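Side-chain contact in catabolite activation-like protein (Xanthomonas campestris pv. campestris, PDB 3IWZ), which acts as a c-di-GMP-responsive global transcriptional regulator that activates or represses a large set of genes, including those for virulence factors: residues L31-R36 and T124-D129. Residues are numbered along the deposited sequence; the frame is centred on the assembly and turned at random.
Sequences LAHSHR and TSLSPD
Leu-31 O accepts hydrogen bonds from both N and OG of Ser-34, each at 2.8 Å, and this double grip closes the turn from which His-33 reaches across to Leu-126. The hydroxyl approaches in the plane of the carbonyl and on a lone pair, at a C=O...OG angle of 111°. Serine suits the spot because its short arm can fold back onto a carbonyl of the last turn of helix 24-32, just before the chain enters strand 35-39. One residue earlier, the side chain of His-33 heads toward residues 124-129, CG anti to its own carbonyl carbon (chi1 -55°). ND1 bonds to Arg-29 O, which restrains the ring's rotation; a carbonyl can only accept, so ND1 must carry a hydrogen. CE1 then lies 3.7 Å from Leu-126 CD1, an oblique van der Waals approach in which the ring and the leucine branch overlap alongside one another, pointing in contrary directions. Histidine suits the place because ND1 can donate to the helix while CE1, a carbon, packs against a methyl.

Both segments belong to the cyclic nucleotide-binding domain of the CRP family. Residues 124-129 join helix 115-122 to helix 130-157, which in CRP relatives is the long dimerisation helix. Here a type I turn, closed by Ser-127 N on Thr-124 O at 3.2 Å, presents Ser-125 and Leu-126 to the histidine. Leu-126 is buried, and Leu-121 touches both its side chain and the imidazole. Ser-125, small and polar where the contact meets solvent, brings OG only to 3.8 Å from His-33 NE2, too long for a hydrogen bond.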
loop_
_atom_site.group_PDB
_atom_site.type_symbol
_atom_site.label_atom_id
_atom_site.label_comp_id
_atom_site.label_asym_id
_atom_site.label_seq_id
_atom_site.Cartn_x
_atom_site.Cartn_y
_atom_site.Cartn_z
ATOM N N LEU D 31 -10.711 23.548 5.851
ATOM C CA LEU D 31 -12.117 23.215 6.043
ATOM C C LEU D 31 -13.047 24.365 5.653
ATOM O O LEU D 31 -14.202 24.144 5.291
ATOM C CB LEU D 31 -12.374 22.820 7.500
ATOM C CG LEU D 31 -11.615 21.608 8.050
ATOM C CD1 LEU D 31 -12.080 21.333 9.474
ATOM C CD2 LEU D 31 -11.859 20.392 7.162
ATOM N N ALA D 32 -12.536 25.589 5.719
ATOM C CA ALA D 32 -13.332 26.760 5.372
ATOM C C ALA D 32 -13.933 26.639 3.971
ATOM O O ALA D 32 -14.949 27.267 3.677
ATOM C CB ALA D 32 -12.478 28.035 5.472
ATOM N N HIS D 33 -13.309 25.836 3.113
ATOM C CA HIS D 33 -13.794 25.652 1.743
ATOM C C HIS D 33 -14.457 24.288 1.547
ATOM O O HIS D 33 -14.843 23.935 0.432
ATOM C CB HIS D 33 -12.643 25.776 0.728
ATOM C CG HIS D 33 -11.873 27.059 0.820
ATOM N ND1 HIS D 33 -10.830 27.242 1.703
ATOM C CD2 HIS D 33 -11.977 28.214 0.120
ATOM C CE1 HIS D 33 -10.322 28.450 1.542
ATOM N NE2 HIS D 33 -11.001 29.061 0.588
ATOM N N SER D 34 -14.592 23.521 2.623
ATOM C CA SER D 34 -15.194 22.197 2.524
ATOM C C SER D 34 -16.655 22.131 2.959
ATOM O O SER D 34 -17.154 23.002 3.672
ATOM C CB SER D 34 -14.399 21.200 3.360
ATOM O OG SER D 34 -14.580 21.467 4.736
ATOM N N HIS D 35 -17.319 21.064 2.525
ATOM C CA HIS D 35 -18.718 20.812 2.839
ATOM C C HIS D 35 -18.798 19.657 3.841
ATOM O O HIS D 35 -18.608 18.490 3.484
ATOM C CB HIS D 35 -19.477 20.460 1.548
ATOM C CG HIS D 35 -20.951 20.252 1.734
ATOM N ND1 HIS D 35 -21.713 21.022 2.587
ATOM C CD2 HIS D 35 -21.810 19.393 1.134
ATOM C CE1 HIS D 35 -22.979 20.647 2.506
ATOM N NE2 HIS D 35 -23.065 19.661 1.631
ATOM N N ARG D 36 -19.056 19.991 5.100
ATOM C CA ARG D 36 -19.167 18.990 6.154
ATOM C C ARG D 36 -20.526 18.297 6.096
ATOM O O ARG D 36 -21.566 18.950 6.035
ATOM C CB ARG D 36 -18.996 19.646 7.531
ATOM C CG ARG D 36 -17.585 20.141 7.853
ATOM C CD ARG D 36 -17.611 21.610 8.259
ATOM N NE ARG D 36 -16.625 21.943 9.288
ATOM C CZ ARG D 36 -16.622 21.435 10.519
ATOM N NH1 ARG D 36 -17.554 20.560 10.879
ATOM N NH2 ARG D 36 -15.695 21.808 11.398
ATOM N N THR D 124 -4.141 29.425 -5.172
ATOM C CA THR D 124 -4.657 30.699 -4.688
ATOM C C THR D 124 -4.471 30.895 -3.172
ATOM O O THR D 124 -3.350 30.835 -2.666
ATOM C CB THR D 124 -6.146 30.878 -5.064
ATOM O OG1 THR D 124 -6.796 29.601 -5.096
ATOM C CG2 THR D 124 -6.270 31.543 -6.430
ATOM N N SER D 125 -5.562 31.117 -2.444
ATOM C CA SER D 125 -5.466 31.349 -1.005
ATOM C C SER D 125 -4.931 30.190 -0.170
ATOM O O SER D 125 -4.759 30.336 1.042
ATOM C CB SER D 125 -6.827 31.780 -0.448
ATOM O OG SER D 125 -7.766 30.722 -0.476
ATOM N N LEU D 126 -4.661 29.047 -0.799
ATOM C CA LEU D 126 -4.150 27.884 -0.064
ATOM C C LEU D 126 -2.724 27.489 -0.448
ATOM O O LEU D 126 -2.142 26.578 0.139
ATOM C CB LEU D 126 -5.101 26.688 -0.240
ATOM C CG LEU D 126 -6.154 26.469 0.861
ATOM C CD1 LEU D 126 -6.719 27.802 1.332
ATOM C CD2 LEU D 126 -7.259 25.549 0.333
ATOM N N SER D 127 -2.162 28.195 -1.423
ATOM C CA SER D 127 -0.804 27.935 -1.897
ATOM C C SER D 127 0.208 27.758 -0.754
ATOM O O SER D 127 1.049 26.856 -0.798
ATOM C CB SER D 127 -0.359 29.073 -2.829
ATOM O OG SER D 127 0.842 28.757 -3.514
ATOM N N PRO D 128 0.144 28.616 0.283
ATOM C CA PRO D 128 1.077 28.514 1.416
ATOM C C PRO D 128 0.842 27.269 2.275
ATOM O O PRO D 128 1.729 26.818 3.002
ATOM C CB PRO D 128 0.811 29.799 2.202
ATOM C CG PRO D 128 0.290 30.754 1.151
ATOM C CD PRO D 128 -0.636 29.863 0.366
ATOM N N ASP D 129 -0.366 26.728 2.194
ATOM C CA ASP D 129 -0.729 25.542 2.953
ATOM C C ASP D 129 -0.426 24.263 2.159
ATOM O O ASP D 129 -0.333 23.180 2.729
ATOM C CB ASP D 129 -2.218 25.608 3.311
ATOM C CG ASP D 129 -2.557 26.801 4.204
ATOM O OD1 ASP D 129 -3.727 27.243 4.201
ATOM O OD2 ASP D 129 -1.656 27.289 4.917
#